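Local coordinates for DUF4621 domain-containing protein (Parabacteroides distasonis, PDB 4H3W) that is of unknown function but is a putative secreted protein built of two beta-barrel domains, at residues M247-V252 with I295-H300. Residues are numbered along the deposited sequence; the frame is centred on the assembly and turned at random.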
HETATM    1  N   MSE A 247       2.001   4.570 -13.139  1.00 26.56           N
HETATM    2  CA  MSE A 247       0.891   5.512 -12.954  1.00 25.10           C
HETATM    3  C   MSE A 247       0.132   5.652 -14.241  1.00 29.72           C
HETATM    4  O   MSE A 247       0.717   5.715 -15.327  1.00 30.19           O
HETATM    5  CB  MSE A 247       1.401   6.885 -12.530  1.00 27.86           C
HETATM    6  CG  MSE A 247       2.295   6.767 -11.301  1.00 30.69           C
HETATM    7 SE   MSE A 247       2.903   8.580 -10.810  0.75 32.32          SE
HETATM    8  CE  MSE A 247       3.587   8.168  -8.980  1.00 45.18           C
ATOM      9  N   SER A 248      -1.187   5.659 -14.129  1.00 24.03           N
ATOM     10  CA  SER A 248      -2.077   6.089 -15.178  1.00 24.34           C
ATOM     11  C   SER A 248      -2.677   7.388 -14.666  1.00 23.37           C
ATOM     12  O   SER A 248      -3.405   7.401 -13.642  1.00 22.55           O
ATOM     13  CB  SER A 248      -3.156   5.047 -15.465  1.00 25.41           C
ATOM     14  OG  SER A 248      -4.008   5.520 -16.482  1.00 26.48           O
ATOM     15  N   ILE A 249      -2.361   8.485 -15.351  1.00 20.42           N
ATOM     16  CA  ILE A 249      -2.711   9.791 -14.850  1.00 23.76           C
ATOM     17  C   ILE A 249      -3.968  10.283 -15.547  1.00 23.81           C
ATOM     18  O   ILE A 249      -4.013  10.459 -16.768  1.00 24.60           O
ATOM     19  CB  ILE A 249      -1.571  10.800 -15.030  1.00 22.25           C
ATOM     20  CG1 ILE A 249      -0.334  10.329 -14.278  1.00 28.25           C
ATOM     21  CG2 ILE A 249      -2.007  12.190 -14.573  1.00 22.27           C
ATOM     22  CD1 ILE A 249       0.927  11.038 -14.694  1.00 33.64           C
ATOM     23  N   GLU A 250      -4.961  10.577 -14.719  1.00 24.29           N
ATOM     24  CA  GLU A 250      -6.220  11.153 -15.155  1.00 29.12           C
ATOM     25  C   GLU A 250      -6.291  12.581 -14.633  1.00 29.19           C
ATOM     26  O   GLU A 250      -6.234  12.801 -13.431  1.00 29.10           O
ATOM     27  CB  GLU A 250      -7.368  10.304 -14.624  1.00 29.01           C
ATOM     28  CG  GLU A 250      -8.782  10.762 -14.968  1.00 39.35           C
ATOM     29  CD  GLU A 250      -9.874  10.098 -14.081  1.00 43.13           C
ATOM     30  OE1 GLU A 250      -9.564   9.611 -12.953  1.00 35.42           O
ATOM     31  OE2 GLU A 250     -11.050  10.062 -14.521  1.00 37.93           O
HETATM   32  N   MSE A 251      -6.464  13.536 -15.538  1.00 27.06           N
HETATM   33  CA  MSE A 251      -6.452  14.949 -15.184  1.00 26.65           C
HETATM   34  C   MSE A 251      -7.853  15.485 -15.009  1.00 24.72           C
HETATM   35  O   MSE A 251      -8.723  15.312 -15.884  1.00 28.02           O
HETATM   36  CB  MSE A 251      -5.725  15.719 -16.299  1.00 26.52           C
HETATM   37  CG  MSE A 251      -5.837  17.218 -16.048  1.00 29.62           C
HETATM   38 SE   MSE A 251      -4.617  18.238 -17.208  0.75 31.57          SE
HETATM   39  CE  MSE A 251      -2.923  17.747 -16.378  1.00 35.52           C
ATOM     40  N   VAL A 252      -8.088  16.165 -13.887  1.00 26.50           N
ATOM     41  CA  VAL A 252      -9.332  16.868 -13.672  1.00 23.80           C
ATOM     42  C   VAL A 252      -9.055  18.337 -13.471  1.00 25.57           C
ATOM     43  O   VAL A 252      -8.207  18.737 -12.683  1.00 28.72           O
ATOM     44  CB  VAL A 252     -10.129  16.322 -12.467  1.00 29.01           C
ATOM     45  CG1 VAL A 252     -11.513  16.983 -12.390  1.00 28.27           C
ATOM     46  CG2 VAL A 252     -10.250  14.799 -12.549  1.00 32.80           C
ATOM     47  N   ILE A 295      -5.721  22.130 -10.926  1.00 27.46           N
ATOM     48  CA  ILE A 295      -5.652  20.816 -11.529  1.00 28.49           C
ATOM     49  C   ILE A 295      -5.588  19.758 -10.430  1.00 31.60           C
ATOM     50  O   ILE A 295      -4.789  19.873  -9.503  1.00 28.06           O
ATOM     51  CB  ILE A 295      -4.444  20.727 -12.470  1.00 28.23           C
ATOM     52  CG1 ILE A 295      -4.649  21.660 -13.682  1.00 30.23           C
ATOM     53  CG2 ILE A 295      -4.219  19.316 -12.986  1.00 33.53           C
ATOM     54  CD1 ILE A 295      -3.396  21.870 -14.474  1.00 29.90           C
ATOM     55  N   ASP A 296      -6.441  18.744 -10.553  1.00 30.07           N
ATOM     56  CA  ASP A 296      -6.256  17.489  -9.825  1.00 28.31           C
ATOM     57  C   ASP A 296      -5.724  16.405 -10.770  1.00 24.70           C
ATOM     58  O   ASP A 296      -6.336  16.139 -11.807  1.00 29.16           O
ATOM     59  CB  ASP A 296      -7.560  17.010  -9.207  1.00 30.12           C
ATOM     60  CG  ASP A 296      -7.858  17.672  -7.870  1.00 37.10           C
ATOM     61  OD1 ASP A 296      -6.924  18.091  -7.165  1.00 32.61           O
ATOM     62  OD2 ASP A 296      -9.027  17.721  -7.515  1.00 39.84           O
ATOM     63  N   LEU A 297      -4.584  15.819 -10.413  1.00 26.28           N
ATOM     64  CA  LEU A 297      -4.019  14.641 -11.092  1.00 24.77           C
ATOM     65  C   LEU A 297      -4.425  13.425 -10.294  1.00 26.15           C
ATOM     66  O   LEU A 297      -4.003  13.266  -9.139  1.00 28.61           O
ATOM     67  CB  LEU A 297      -2.518  14.739 -11.176  1.00 23.39           C
ATOM     68  CG  LEU A 297      -1.918  15.939 -11.912  1.00 26.70           C
ATOM     69  CD1 LEU A 297      -0.405  15.920 -11.907  1.00 29.93           C
ATOM     70  CD2 LEU A 297      -2.460  15.951 -13.342  1.00 25.37           C
ATOM     71  N   ASN A 298      -5.346  12.642 -10.832  1.00 22.96           N
ATOM     72  CA  ASN A 298      -5.683  11.349 -10.234  1.00 24.01           C
ATOM     73  C   ASN A 298      -4.682  10.295 -10.675  1.00 25.14           C
ATOM     74  O   ASN A 298      -4.616   9.925 -11.859  1.00 26.95           O
ATOM     75  CB  ASN A 298      -7.079  10.893 -10.597  1.00 27.83           C
ATOM     76  CG  ASN A 298      -8.167  11.809 -10.067  1.00 32.95           C
ATOM     77  OD1 ASN A 298      -8.006  12.511  -9.072  1.00 30.71           O
ATOM     78  ND2 ASN A 298      -9.289  11.777 -10.722  1.00 32.86           N
ATOM     79  N   LEU A 299      -3.873   9.852  -9.737  1.00 22.11           N
ATOM     80  CA  LEU A 299      -2.793   8.933 -10.041  1.00 23.74           C
ATOM     81  C   LEU A 299      -3.251   7.523  -9.727  1.00 23.83           C
ATOM     82  O   LEU A 299      -3.332   7.133  -8.560  1.00 26.10           O
ATOM     83  CB  LEU A 299      -1.554   9.294  -9.244  1.00 24.61           C
ATOM     84  CG  LEU A 299      -1.075  10.744  -9.238  1.00 27.34           C
ATOM     85  CD1 LEU A 299       0.136  10.891  -8.325  1.00 26.62           C
ATOM     86  CD2 LEU A 299      -0.749  11.211 -10.637  1.00 28.25           C
ATOM     87  N   HIS A 300      -3.574   6.770 -10.766  1.00 25.69           N
ATOM     88  CA  HIS A 300      -3.956   5.360 -10.647  1.00 23.26           C
ATOM     89  C   HIS A 300      -2.671   4.509 -10.581  1.00 25.69           C
ATOM     90  O   HIS A 300      -1.949   4.348 -11.586  1.00 24.16           O
ATOM     91  CB  HIS A 300      -4.920   5.004 -11.796  1.00 27.96           C
ATOM     92  CG  HIS A 300      -6.145   5.882 -11.833  1.00 38.43           C
ATOM     93  ND1 HIS A 300      -7.353   5.515 -11.268  1.00 38.16           N
ATOM     94  CD2 HIS A 300      -6.339   7.132 -12.341  1.00 35.40           C
ATOM     95  CE1 HIS A 300      -8.240   6.476 -11.453  1.00 43.87           C
ATOM     96  NE2 HIS A 300      -7.648   7.475 -12.087  1.00 43.58           N
TER
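Ser248 with His300, Glu250 with Asn298 and Val252 with Asp296 each pair through two backbone hydrogen bonds, which fixes 247-252 and 295-300 as neighbouring antiparallel strands. Val252 N to Asp296 O, at 2.7 Å, is the shortest of these six bonds. CA-H...O contacts run from residues of the non-hydrogen-bonded pairs to the next carbonyl across, as from Ile249 CA to Asn298 O at 3.5 Å.

On the face bearing the hydrogen-bonded pairs, one carboxylate oxygen takes two side-chain donors. His300 NE2 lies 3.0 Å from Glu250 OE1, which sits close to the imidazole plane, and Asn298 ND2 reaches Glu250 OE1 at 3.1 Å with a nearly straight N-H...O angle of 168°. The donors arrive from opposite faces of the carboxylate, and its plane stands 70° from the Asn298 amide. With Glu250 CG opposite its own backbone nitrogen (chi1 179°) and the chain extended beyond, OE1 is carried across to both partners. A leucine in place of Glu250 would probably leave His300 NE2 and Asn298 ND2 without their shared acceptor and the imidazole freer to turn.

The other face is apolar. Met251, a selenomethionine, runs alongside Leu297, and its bend at chi3 brings CE to 3.6 Å from Leu297 CD2. Ile249 lies beside Leu299, with Ile249 CG1 3.8 Å from Leu299 CD2, while its CG2 branch meets Leu297 CD2 at 4.0 Å.

The pair forms the middle of a four-stranded antiparallel sheet: strand 268-269 extends it beyond 247-252, and strand 208-215 beyond 295-300, where Arg214 forms a salt bridge with Asp296. Phe318 of strand 317-319, from another sheet, packs against Ile249, Leu297 and Leu299, so the apolar face lies between two sheets, consistent with the core of one beta-barrel domain.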